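Aminodeoxyfutalosine deaminase (PDB 2IMR) catalyses the zinc-dependent deamination of aminodeoxyfutalosine to futalosine in menaquinone biosynthesis, and deaminates adenosine and related nucleosides to a lesser extent. Local coordinates at residues P215-H220 with A265-T270; I275-G280 with P285-D290; A132-G137 with P156-A161; T100-S105 with E360-R365. All blocks are in the same frame, centred on the assembly; numbering follows the deposited sequence.

Contact 1: residues P215-H220 with A265-T270; sequences PFTVSH and ALYPHT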
loop_
_atom_site.group_PDB
_atom_site.type_symbol
_atom_site.label_atom_id
_atom_site.label_comp_id
_atom_site.label_asym_id
_atom_site.label_seq_id
_atom_site.Cartn_x
_atom_site.Cartn_y
_atom_site.Cartn_z
ATOM N N PRO A 215 14.536 -4.901 3.651
ATOM C CA PRO A 215 15.319 -5.874 4.419
ATOM C C PRO A 215 16.826 -5.670 4.260
ATOM O O PRO A 215 17.610 -6.239 5.016
ATOM C CB PRO A 215 14.876 -7.223 3.843
ATOM C CG PRO A 215 13.521 -6.939 3.240
ATOM C CD PRO A 215 13.720 -5.576 2.627
ATOM N N PHE A 216 17.234 -4.868 3.277
ATOM C CA PHE A 216 18.659 -4.652 3.050
ATOM C C PHE A 216 19.177 -3.246 3.341
ATOM O O PHE A 216 20.379 -3.001 3.235
ATOM C CB PHE A 216 19.036 -5.071 1.623
ATOM C CG PHE A 216 18.290 -4.333 0.553
ATOM C CD1 PHE A 216 18.808 -3.163 0.006
ATOM C CD2 PHE A 216 17.065 -4.807 0.092
ATOM C CE1 PHE A 216 18.115 -2.474 -0.989
ATOM C CE2 PHE A 216 16.364 -4.123 -0.903
ATOM C CZ PHE A 216 16.892 -2.955 -1.443
ATOM N N THR A 217 18.284 -2.323 3.700
ATOM C CA THR A 217 18.713 -0.967 4.039
ATOM C C THR A 217 18.513 -0.734 5.539
ATOM O O THR A 217 18.653 0.387 6.037
ATOM C CB THR A 217 17.931 0.106 3.245
ATOM O OG1 THR A 217 16.527 -0.068 3.453
ATOM C CG2 THR A 217 18.239 -0.002 1.763
ATOM N N VAL A 218 18.188 -1.810 6.249
ATOM C CA VAL A 218 17.983 -1.771 7.699
ATOM C C VAL A 218 18.712 -3.001 8.237
ATOM O O VAL A 218 18.433 -4.114 7.803
ATOM C CB VAL A 218 16.476 -1.873 8.066
ATOM C CG1 VAL A 218 16.295 -1.902 9.591
ATOM C CG2 VAL A 218 15.717 -0.681 7.478
ATOM N N SER A 219 19.653 -2.808 9.158
ATOM C CA SER A 219 20.397 -3.943 9.703
ATOM C C SER A 219 19.457 -4.917 10.413
ATOM O O SER A 219 18.378 -4.532 10.869
ATOM C CB SER A 219 21.487 -3.465 10.679
ATOM O OG SER A 219 20.923 -2.943 11.874
ATOM N N HIS A 220 19.866 -6.179 10.506
ATOM C CA HIS A 220 19.037 -7.182 11.165
ATOM C C HIS A 220 18.697 -6.746 12.590
ATOM O O HIS A 220 17.570 -6.923 13.051
ATOM C CB HIS A 220 19.756 -8.540 11.178
ATOM C CG HIS A 220 21.075 -8.525 11.890
ATOM N ND1 HIS A 220 21.203 -8.818 13.231
ATOM C CD2 HIS A 220 22.321 -8.241 11.447
ATOM C CE1 HIS A 220 22.472 -8.716 13.583
ATOM N NE2 HIS A 220 23.173 -8.368 12.519
ATOM N N ALA A 265 29.549 3.892 0.152
ATOM C CA ALA A 265 29.529 4.582 1.436
ATOM C C ALA A 265 28.208 4.453 2.196
ATOM O O ALA A 265 28.165 4.671 3.403
ATOM C CB ALA A 265 29.873 6.059 1.234
ATOM N N LEU A 266 27.138 4.082 1.501
ATOM C CA LEU A 266 25.826 3.964 2.138
ATOM C C LEU A 266 25.541 2.623 2.810
ATOM O O LEU A 266 24.522 2.477 3.488
ATOM C CB LEU A 266 24.720 4.227 1.112
ATOM C CG LEU A 266 24.756 5.517 0.289
ATOM C CD1 LEU A 266 23.465 5.625 -0.519
ATOM C CD2 LEU A 266 24.903 6.719 1.201
ATOM N N TYR A 267 26.433 1.652 2.635
ATOM C CA TYR A 267 26.223 0.319 3.203
ATOM C C TYR A 267 27.486 -0.336 3.752
ATOM O O TYR A 267 28.600 0.073 3.433
ATOM C CB TYR A 267 25.733 -0.661 2.126
ATOM C CG TYR A 267 24.402 -0.400 1.469
ATOM C CD1 TYR A 267 24.284 0.473 0.385
ATOM C CD2 TYR A 267 23.270 -1.097 1.881
ATOM C CE1 TYR A 267 23.059 0.633 -0.279
ATOM C CE2 TYR A 267 22.050 -0.947 1.232
ATOM C CZ TYR A 267 21.950 -0.084 0.156
ATOM O OH TYR A 267 20.733 0.050 -0.468
ATOM N N PRO A 268 27.314 -1.371 4.591
ATOM C CA PRO A 268 28.460 -2.095 5.144
ATOM C C PRO A 268 29.088 -2.736 3.899
ATOM O O PRO A 268 28.479 -2.728 2.829
ATOM C CB PRO A 268 27.804 -3.134 6.047
ATOM C CG PRO A 268 26.618 -2.395 6.575
ATOM C CD PRO A 268 26.080 -1.707 5.329
ATOM N N HIS A 269 30.280 -3.306 4.025
ATOM C CA HIS A 269 30.952 -3.892 2.871
ATOM C C HIS A 269 30.314 -5.147 2.267
ATOM O O HIS A 269 30.543 -5.451 1.097
ATOM C CB HIS A 269 32.417 -4.161 3.222
ATOM C CG HIS A 269 33.198 -2.919 3.532
ATOM N ND1 HIS A 269 33.604 -2.031 2.559
ATOM C CD2 HIS A 269 33.638 -2.412 4.709
ATOM C CE1 HIS A 269 34.264 -1.034 3.121
ATOM N NE2 HIS A 269 34.298 -1.241 4.426
ATOM N N THR A 270 29.519 -5.870 3.050
ATOM C CA THR A 270 28.860 -7.081 2.554
ATOM C C THR A 270 27.405 -7.114 3.002
ATOM O O THR A 270 27.060 -6.556 4.041
ATOM C CB THR A 270 29.523 -8.369 3.093
ATOM O OG1 THR A 270 29.394 -8.405 4.518
ATOM C CG2 THR A 270 31.003 -8.423 2.710
#

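Contact 2: residues I275-G280 with P285-D290; sequences IGREPG and PVRYLD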
loop_
_atom_site.group_PDB
_atom_site.type_symbol
_atom_site.label_atom_id
_atom_site.label_comp_id
_atom_site.label_asym_id
_atom_site.label_seq_id
_atom_site.Cartn_x
_atom_site.Cartn_y
_atom_site.Cartn_z
ATOM N N ILE A 275 22.454 -8.216 7.072
ATOM C CA ILE A 275 21.443 -9.158 7.544
ATOM C C ILE A 275 21.847 -10.134 8.644
ATOM O O ILE A 275 21.002 -10.872 9.164
ATOM C CB ILE A 275 20.844 -9.947 6.355
ATOM C CG1 ILE A 275 21.923 -10.777 5.661
ATOM C CG2 ILE A 275 20.231 -8.969 5.362
ATOM C CD1 ILE A 275 21.383 -11.683 4.562
ATOM N N GLY A 276 23.127 -10.138 9.002
ATOM C CA GLY A 276 23.587 -10.998 10.079
ATOM C C GLY A 276 23.712 -12.475 9.769
ATOM O O GLY A 276 23.781 -13.302 10.683
ATOM N N ARG A 277 23.738 -12.813 8.488
ATOM C CA ARG A 277 23.876 -14.202 8.063
ATOM C C ARG A 277 24.375 -14.187 6.629
ATOM O O ARG A 277 24.266 -13.172 5.944
ATOM C CB ARG A 277 22.534 -14.937 8.147
ATOM C CG ARG A 277 21.463 -14.395 7.213
ATOM C CD ARG A 277 20.109 -15.042 7.488
ATOM N NE ARG A 277 20.074 -16.452 7.104
ATOM C CZ ARG A 277 19.019 -17.245 7.279
ATOM N NH1 ARG A 277 17.913 -16.770 7.836
ATOM N NH2 ARG A 277 19.061 -18.509 6.879
ATOM N N GLU A 278 24.915 -15.310 6.173
ATOM C CA GLU A 278 25.440 -15.400 4.821
ATOM C C GLU A 278 24.364 -15.640 3.767
ATOM O O GLU A 278 23.454 -16.445 3.969
ATOM C CB GLU A 278 26.470 -16.532 4.734
ATOM C CG GLU A 278 27.717 -16.321 5.569
ATOM C CD GLU A 278 28.538 -15.139 5.092
ATOM O OE1 GLU A 278 28.793 -15.047 3.877
ATOM O OE2 GLU A 278 28.932 -14.304 5.929
ATOM N N PRO A 279 24.438 -14.924 2.636
ATOM C CA PRO A 279 23.434 -15.142 1.593
ATOM C C PRO A 279 23.647 -16.573 1.106
ATOM O O PRO A 279 24.754 -17.106 1.219
ATOM C CB PRO A 279 23.813 -14.118 0.526
ATOM C CG PRO A 279 24.422 -12.998 1.336
ATOM C CD PRO A 279 25.288 -13.765 2.317
ATOM N N GLY A 280 22.602 -17.191 0.570
ATOM C CA GLY A 280 22.722 -18.560 0.096
ATOM C C GLY A 280 21.610 -18.935 -0.863
ATOM O O GLY A 280 20.580 -18.263 -0.907
ATOM N N PRO A 285 14.569 -12.750 0.770
ATOM C CA PRO A 285 14.301 -11.715 1.769
ATOM C C PRO A 285 13.136 -12.086 2.690
ATOM O O PRO A 285 13.124 -11.717 3.862
ATOM C CB PRO A 285 14.019 -10.471 0.917
ATOM C CG PRO A 285 13.541 -11.048 -0.401
ATOM C CD PRO A 285 14.472 -12.217 -0.597
ATOM N N VAL A 286 12.156 -12.814 2.163
ATOM C CA VAL A 286 11.012 -13.206 2.980
ATOM C C VAL A 286 11.415 -14.245 4.025
ATOM O O VAL A 286 11.034 -14.141 5.195
ATOM C CB VAL A 286 9.870 -13.760 2.104
ATOM C CG1 VAL A 286 8.685 -14.150 2.976
ATOM C CG2 VAL A 286 9.445 -12.693 1.081
ATOM N N ARG A 287 12.183 -15.246 3.611
ATOM C CA ARG A 287 12.624 -16.271 4.552
ATOM C C ARG A 287 13.487 -15.600 5.616
ATOM O O ARG A 287 13.396 -15.917 6.798
ATOM C CB ARG A 287 13.426 -17.357 3.839
ATOM C CG ARG A 287 13.792 -18.509 4.754
ATOM C CD ARG A 287 14.717 -19.510 4.086
ATOM N NE ARG A 287 15.313 -20.384 5.091
ATOM C CZ ARG A 287 16.526 -20.917 5.001
ATOM N NH1 ARG A 287 17.287 -20.675 3.943
ATOM N NH2 ARG A 287 16.988 -21.674 5.989
ATOM N N TYR A 288 14.323 -14.663 5.185
ATOM C CA TYR A 288 15.173 -13.916 6.102
ATOM C C TYR A 288 14.338 -13.275 7.213
ATOM O O TYR A 288 14.618 -13.457 8.396
ATOM C CB TYR A 288 15.935 -12.831 5.336
ATOM C CG TYR A 288 16.448 -11.704 6.203
ATOM C CD1 TYR A 288 17.357 -11.946 7.232
ATOM C CD2 TYR A 288 16.016 -10.388 5.994
ATOM C CE1 TYR A 288 17.826 -10.910 8.037
ATOM C CE2 TYR A 288 16.476 -9.346 6.789
ATOM C CZ TYR A 288 17.380 -9.613 7.810
ATOM O OH TYR A 288 17.838 -8.587 8.602
ATOM N N LEU A 289 13.310 -12.517 6.834
ATOM C CA LEU A 289 12.455 -11.855 7.821
ATOM C C LEU A 289 11.699 -12.844 8.696
ATOM O O LEU A 289 11.510 -12.622 9.890
ATOM C CB LEU A 289 11.441 -10.943 7.127
ATOM C CG LEU A 289 12.005 -9.707 6.428
ATOM C CD1 LEU A 289 10.879 -8.978 5.687
ATOM C CD2 LEU A 289 12.655 -8.801 7.464
ATOM N N ASP A 290 11.251 -13.935 8.088
ATOM C CA ASP A 290 10.501 -14.942 8.819
ATOM C C ASP A 290 11.366 -15.583 9.904
ATOM O O ASP A 290 10.946 -15.686 11.059
ATOM C CB ASP A 290 9.984 -16.004 7.846
ATOM C CG ASP A 290 8.951 -16.921 8.478
ATOM O OD1 ASP A 290 8.128 -16.433 9.288
ATOM O OD2 ASP A 290 8.951 -18.125 8.153
HETATM O O HOH W 1 17.216 -14.433 9.468
#

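Contact 3: residues A132-G137 with P156-A161; sequences AAAQAG and PEVMDA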
loop_
_atom_site.group_PDB
_atom_site.type_symbol
_atom_site.label_atom_id
_atom_site.label_comp_id
_atom_site.label_asym_id
_atom_site.label_seq_id
_atom_site.Cartn_x
_atom_site.Cartn_y
_atom_site.Cartn_z
ATOM N N ALA A 132 5.456 21.491 1.976
ATOM C CA ALA A 132 4.608 22.050 0.924
ATOM C C ALA A 132 4.125 20.980 -0.051
ATOM O O ALA A 132 2.930 20.864 -0.315
ATOM C CB ALA A 132 5.362 23.135 0.169
ATOM N N ALA A 133 5.059 20.200 -0.582
ATOM C CA ALA A 133 4.724 19.143 -1.528
ATOM C C ALA A 133 3.847 18.065 -0.890
ATOM O O ALA A 133 2.969 17.507 -1.541
ATOM C CB ALA A 133 5.998 18.521 -2.080
ATOM N N ALA A 134 4.094 17.770 0.383
ATOM C CA ALA A 134 3.313 16.758 1.091
ATOM C C ALA A 134 1.874 17.229 1.286
ATOM O O ALA A 134 0.927 16.466 1.085
ATOM C CB ALA A 134 3.954 16.454 2.444
ATOM N N GLN A 135 1.717 18.489 1.683
ATOM C CA GLN A 135 0.395 19.064 1.904
ATOM C C GLN A 135 -0.411 19.049 0.614
ATOM O O GLN A 135 -1.614 18.804 0.631
ATOM C CB GLN A 135 0.516 20.502 2.421
ATOM C CG GLN A 135 1.153 20.619 3.799
ATOM C CD GLN A 135 0.192 20.297 4.934
ATOM O OE1 GLN A 135 -0.590 19.351 4.855
ATOM N NE2 GLN A 135 0.262 21.078 6.008
ATOM N N ALA A 136 0.254 19.317 -0.504
ATOM C CA ALA A 136 -0.425 19.318 -1.793
ATOM C C ALA A 136 -0.875 17.899 -2.135
ATOM O O ALA A 136 -1.937 17.699 -2.725
ATOM C CB ALA A 136 0.500 19.854 -2.867
ATOM N N GLY A 137 -0.059 16.913 -1.766
ATOM C CA GLY A 137 -0.420 15.530 -2.027
ATOM C C GLY A 137 -1.637 15.143 -1.200
ATOM O O GLY A 137 -2.553 14.488 -1.686
ATOM N N PRO A 156 10.622 14.480 9.460
ATOM C CA PRO A 156 9.867 14.671 10.701
ATOM C C PRO A 156 8.883 15.849 10.614
ATOM O O PRO A 156 7.772 15.783 11.141
ATOM C CB PRO A 156 10.963 14.909 11.734
ATOM C CG PRO A 156 12.070 14.027 11.237
ATOM C CD PRO A 156 12.060 14.301 9.742
ATOM N N GLU A 157 9.291 16.924 9.948
ATOM C CA GLU A 157 8.425 18.092 9.814
ATOM C C GLU A 157 7.187 17.780 8.984
ATOM O O GLU A 157 6.143 18.406 9.156
ATOM C CB GLU A 157 9.200 19.269 9.212
ATOM C CG GLU A 157 10.033 20.011 10.246
ATOM C CD GLU A 157 10.696 21.262 9.701
ATOM O OE1 GLU A 157 10.022 22.039 8.990
ATOM O OE2 GLU A 157 11.888 21.472 9.998
ATOM N N VAL A 158 7.305 16.816 8.076
ATOM C CA VAL A 158 6.167 16.417 7.265
ATOM C C VAL A 158 5.204 15.661 8.172
ATOM O O VAL A 158 3.993 15.872 8.108
ATOM C CB VAL A 158 6.606 15.530 6.077
ATOM C CG1 VAL A 158 5.405 14.800 5.475
ATOM C CG2 VAL A 158 7.269 16.401 5.028
ATOM N N MET A 159 5.740 14.797 9.035
ATOM C CA MET A 159 4.883 14.056 9.957
ATOM C C MET A 159 4.125 15.054 10.830
ATOM O O MET A 159 2.924 14.895 11.067
ATOM C CB MET A 159 5.701 13.117 10.849
ATOM C CG MET A 159 4.838 12.287 11.806
ATOM S SD MET A 159 3.770 11.076 10.973
ATOM C CE MET A 159 4.895 9.647 10.861
ATOM N N ASP A 160 4.822 16.079 11.317
ATOM C CA ASP A 160 4.177 17.090 12.151
ATOM C C ASP A 160 2.972 17.686 11.423
ATOM O O ASP A 160 1.886 17.815 11.990
ATOM C CB ASP A 160 5.144 18.229 12.505
ATOM C CG ASP A 160 6.249 17.800 13.460
ATOM O OD1 ASP A 160 6.021 16.882 14.275
ATOM O OD2 ASP A 160 7.341 18.402 13.407
ATOM N N ALA A 161 3.172 18.041 10.158
ATOM C CA ALA A 161 2.113 18.642 9.353
ATOM C C ALA A 161 0.961 17.696 9.023
ATOM O O ALA A 161 -0.206 18.050 9.194
ATOM C CB ALA A 161 2.702 19.199 8.062
HETATM O O HOH W 2 -1.213 20.448 8.896
#

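Contact 4: residues T100-S105 with E360-R365; sequences THLDMS and ETLNVR. With ZN (zinc ion), chain B.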
loop_
_atom_site.group_PDB
_atom_site.type_symbol
_atom_site.label_atom_id
_atom_site.label_comp_id
_atom_site.label_asym_id
_atom_site.label_seq_id
_atom_site.Cartn_x
_atom_site.Cartn_y
_atom_site.Cartn_z
ATOM N N THR A 100 1.747 4.835 -0.314
ATOM C CA THR A 100 2.280 5.925 -1.112
ATOM C C THR A 100 3.297 6.681 -0.268
ATOM O O THR A 100 3.475 6.395 0.923
ATOM C CB THR A 100 1.168 6.905 -1.585
ATOM O OG1 THR A 100 1.740 7.874 -2.475
ATOM C CG2 THR A 100 0.536 7.623 -0.403
ATOM N N HIS A 101 3.994 7.615 -0.901
ATOM C CA HIS A 101 4.961 8.462 -0.214
ATOM C C HIS A 101 4.598 9.879 -0.650
ATOM O O HIS A 101 4.735 10.203 -1.831
ATOM C CB HIS A 101 6.398 8.178 -0.672
ATOM C CG HIS A 101 6.916 6.822 -0.302
ATOM N ND1 HIS A 101 7.998 6.648 0.537
ATOM C CD2 HIS A 101 6.560 5.582 -0.716
ATOM C CE1 HIS A 101 8.289 5.362 0.620
ATOM N NE2 HIS A 101 7.431 4.692 -0.132
ATOM N N LEU A 102 4.118 10.708 0.276
ATOM C CA LEU A 102 3.768 12.086 -0.067
ATOM C C LEU A 102 5.015 12.964 0.004
ATOM O O LEU A 102 5.042 14.074 -0.537
ATOM C CB LEU A 102 2.673 12.624 0.863
ATOM C CG LEU A 102 1.346 11.860 0.781
ATOM C CD1 LEU A 102 0.283 12.608 1.563
ATOM C CD2 LEU A 102 0.908 11.723 -0.680
ATOM N N ASP A 103 6.043 12.464 0.688
ATOM C CA ASP A 103 7.326 13.153 0.780
ATOM C C ASP A 103 8.386 12.056 0.767
ATOM O O ASP A 103 8.167 10.966 1.301
ATOM C CB ASP A 103 7.432 14.019 2.058
ATOM C CG ASP A 103 7.916 13.246 3.284
ATOM O OD1 ASP A 103 7.153 12.415 3.824
ATOM O OD2 ASP A 103 9.068 13.485 3.717
ATOM N N MET A 104 9.516 12.326 0.121
ATOM C CA MET A 104 10.600 11.351 0.047
ATOM C C MET A 104 11.943 12.041 0.215
ATOM O O MET A 104 12.014 13.259 0.392
ATOM C CB MET A 104 10.577 10.606 -1.297
ATOM C CG MET A 104 9.306 9.799 -1.554
ATOM S SD MET A 104 9.331 8.892 -3.130
ATOM C CE MET A 104 10.406 7.510 -2.713
ATOM N N SER A 105 13.011 11.254 0.152
ATOM C CA SER A 105 14.353 11.784 0.305
ATOM C C SER A 105 15.263 11.325 -0.819
ATOM O O SER A 105 15.075 10.245 -1.381
ATOM C CB SER A 105 14.939 11.332 1.642
ATOM O OG SER A 105 16.295 11.722 1.759
ATOM N N GLU A 360 2.527 7.333 -11.214
ATOM C CA GLU A 360 1.746 8.257 -12.036
ATOM C C GLU A 360 0.822 9.176 -11.241
ATOM O O GLU A 360 0.985 10.400 -11.276
ATOM C CB GLU A 360 0.925 7.486 -13.080
ATOM C CG GLU A 360 1.750 6.854 -14.186
ATOM C CD GLU A 360 0.889 6.141 -15.216
ATOM O OE1 GLU A 360 -0.106 6.737 -15.687
ATOM O OE2 GLU A 360 1.209 4.987 -15.559
ATOM N N THR A 361 -0.157 8.598 -10.546
ATOM C CA THR A 361 -1.101 9.388 -9.751
ATOM C C THR A 361 -1.421 8.717 -8.416
ATOM O O THR A 361 -1.063 7.564 -8.191
ATOM C CB THR A 361 -2.443 9.588 -10.482
ATOM O OG1 THR A 361 -3.213 8.380 -10.395
ATOM C CG2 THR A 361 -2.210 9.947 -11.950
ATOM N N LEU A 362 -2.114 9.450 -7.549
ATOM C CA LEU A 362 -2.498 8.961 -6.227
ATOM C C LEU A 362 -3.891 8.334 -6.247
ATOM O O LEU A 362 -4.448 8.003 -5.199
ATOM C CB LEU A 362 -2.478 10.117 -5.219
ATOM C CG LEU A 362 -1.115 10.770 -4.974
ATOM C CD1 LEU A 362 -1.261 11.959 -4.035
ATOM C CD2 LEU A 362 -0.157 9.740 -4.389
ATOM N N ASN A 363 -4.437 8.159 -7.447
ATOM C CA ASN A 363 -5.777 7.604 -7.623
ATOM C C ASN A 363 -5.793 6.085 -7.793
ATOM O O ASN A 363 -5.519 5.577 -8.877
ATOM C CB ASN A 363 -6.436 8.257 -8.841
ATOM C CG ASN A 363 -7.905 7.934 -8.948
ATOM O OD1 ASN A 363 -8.422 7.103 -8.201
ATOM N ND2 ASN A 363 -8.593 8.593 -9.879
ATOM N N VAL A 364 -6.144 5.368 -6.731
ATOM C CA VAL A 364 -6.187 3.903 -6.768
ATOM C C VAL A 364 -7.197 3.332 -7.766
ATOM O O VAL A 364 -7.078 2.178 -8.178
ATOM C CB VAL A 364 -6.468 3.318 -5.353
ATOM C CG1 VAL A 364 -6.782 1.824 -5.437
ATOM C CG2 VAL A 364 -5.250 3.523 -4.474
ATOM N N ARG A 365 -8.189 4.125 -8.166
ATOM C CA ARG A 365 -9.165 3.630 -9.136
ATOM C C ARG A 365 -8.416 3.228 -10.404
ATOM O O ARG A 365 -8.807 2.302 -11.116
ATOM C CB ARG A 365 -10.195 4.715 -9.480
ATOM C CG ARG A 365 -10.976 5.232 -8.282
ATOM C CD ARG A 365 -11.945 6.317 -8.721
ATOM N NE ARG A 365 -12.700 6.895 -7.614
ATOM C CZ ARG A 365 -12.169 7.625 -6.639
ATOM N NH1 ARG A 365 -10.866 7.872 -6.619
ATOM N NH2 ARG A 365 -12.946 8.128 -5.690
HETATM ZN ZN ZN B . 7.131 2.762 -0.817
HETATM O O HOH W 3 7.327 2.119 -2.478
#

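Contact 1: residues P215-H220 with A265-T270
Thr217 meets Tyr267 with its methyl group while its hydroxyl is hydrogen-bonded outside the contact, OG1 to Thr214 OG1 and to ND1 of His213, a predicted substrate-binding residue. With chi1 at 55°, OG1 sits between the backbone N and the carbonyl carbon, and CG2 is left beside the N, where it reaches Tyr267 OH at 3.3 Å. A branched threonine suits this position because one arm serves the polar network and the other the packing.

Phe216 provides the rest of the surface. The phenol oxygen of Tyr267 lies in the plane of the Phe216 ring, at its edge, with OH 3.7 Å from CE1; the two side chains approach at a slant, and CD1 of Phe216 is 4.1 Å from CE2 of Tyr267. On the backbone side, Phe216 O lies at the edge of the tyrosine ring, in its plane, and comes within 3.3 Å of CE2. This carbonyl is buried without a hydrogen-bonding partner, and the ring C-H may offer it slight compensation.

The phenol itself hydrogen-bonds to Ala111 O, which fixes the far end of the ring. A leucine in place of Tyr267 is likely to leave Ala111 O without its donor and open a gap beside Phe216 and the Thr217 methyl.

The contact packs the loop between strand 206-212 and helix 220-233 of the TIM barrel against the loop that leads into helix 271-275, with Phe216 also resting on Glu247 and Met250 of helix 245-253.

Contact 2: residues I275-G280 with P285-D290
Apolar packing comes first, between Ile275 and Tyr288. The CG2 methyl of Ile275 lies over one face of the phenol ring in a CH-pi contact, 4.1 Å from the ring centroid and 20° off the normal, displaced toward the rim. Ile275 CB touches Tyr288 CE1 at 3.6 Å, and Arg277 passes the ring with CD. Tyr288 has CG anti to the backbone N (chi1 159°), which swings the ring off its helix onto the isoleucine. An alanine here would probably leave the Ile275 methyl without its aromatic cover and open a gap between loop and helix.

The segments come from consecutive helices of the TIM-barrel domain, 271-275 and 285-292, and the loop between them; the first helix gives way at Gly276, whose positive phi suits glycine.

Polar contacts lie at the more open margin. NH1 of Arg277 gives a hydrogen bond to a water (2.9 Å), which donates to Tyr288 O at 3.0 Å. Charges come last. NH2 of Arg277 stands over one face of the Arg287 guanidinium, 3.9 Å from its NH2, with the planes 71° apart. Glu291 forms salt bridges with both arginines, and Asp282 adds one to Arg287, which should offset their mutual repulsion.

Contact 3: residues A132-G137 with P156-A161
The flat group that carries the contact is the amide of Gln135, and the methyl of Ala161 stands over it: CB is 3.7 Å from NE2, almost straight above the nitrogen rather than in the amide plane. Close to that plane, NE2 makes a weak, 3.3 Å hydrogen bond to a water that donates to Ala161 O at 2.6 Å, so the water bridges the two helices. At the other end of the amide, OE1 hydrogen-bonds to Arg165 NH1, which helps fix which way round the group lies. A bend at chi2 (-79°) turns the amide off its own helix and across to the other; glutamine suits a site that must satisfy polar partners and still cover a methyl.

Deeper in, the contact is purely apolar. Ala134 CB meets Val158 CG1 at 3.7 Å, and the smallness of alanine lets the helix backbones come close, with the CA atoms of Ala134 and Val158 6.8 Å apart.

Helix 130-143 is the last helix of the TIM-barrel connection from strand 100-101 to strand 149-153, and helix 156-163 joins 149-153 to 170-176 in successive beta-alpha-beta crossovers, with Val158 and Met159 leaning on Val153 of the strand between them.

Contact 4: residues T100-S105 with E360-R365
Leu362 bridges Thr100 and Leu102, at the first strand of the TIM barrel of the amidohydrolase family. From CB, which makes no close approach to the opposing residues, the chain runs to CG, placed beside the backbone N by chi1 of -63°, and forks there. One branch, CD1, lies 4.0 Å from Leu102 CD2 in apolar packing; the other, CD2, comes to 3.3 Å from Thr100 OG1, the two side chains crossing nearly at right angles. That hydroxyl has its hydrogen bond elsewhere and gives the methyl only packing. Leucine fits because its forked tip can touch two neighbours at once, and Leu141 of helix 130-143 touches both leucines.

Thr100 is the middle residue of the His-X-His motif that carries zinc ligands. Its side chain is directed at Leu362, while that of the next residue, His101, points the opposite way, into the active site. There NE2 of His101 binds zinc at 2.1 Å, alongside His99, His240 and a water; Met104 CE lies over one face of the imidazole, toward its rim. Asp354, a further zinc-binding residue, lies close by. The contact thus packs the outer side of a metal-bearing strand against the loop leading to helix 365-374.

That loop is braced internally. Thr361 OG1 accepts from Asn363 N at 3.2 Å in an ST turn, and Asn363 OD1 accepts a capping bond from Arg365 N at 3.0 Å. From the other face of the amide plane the same OD1 receives Arg365 NH1, also at 3.0 Å, OD1 lying 2° out of the plane of that guanidinium.

How the contacts relate
All four contacts belong to the amidohydrolase barrel but form two touching pairs. Contacts 3 and 4 have centres 13 Å apart: Val158 CG1 lies 3.4 Å from Asp103 OD1, and Gly137 O 3.7 Å from Leu362 CD1, so the two helices pack against the loop that follows the zinc-bearing strand and against Leu362. Contacts 1 and 2, also 13 Å apart, meet where His220 packs on Tyr288 and Ile275, in loops beyond strand 206-212. The pairs are well separated, contacts 2 and 3 by about 34 Å between centres. Along the chain, contact 4 joins the first strand to a late loop and encloses contacts 3, 1 and 2, in that order, bringing distant sequence together.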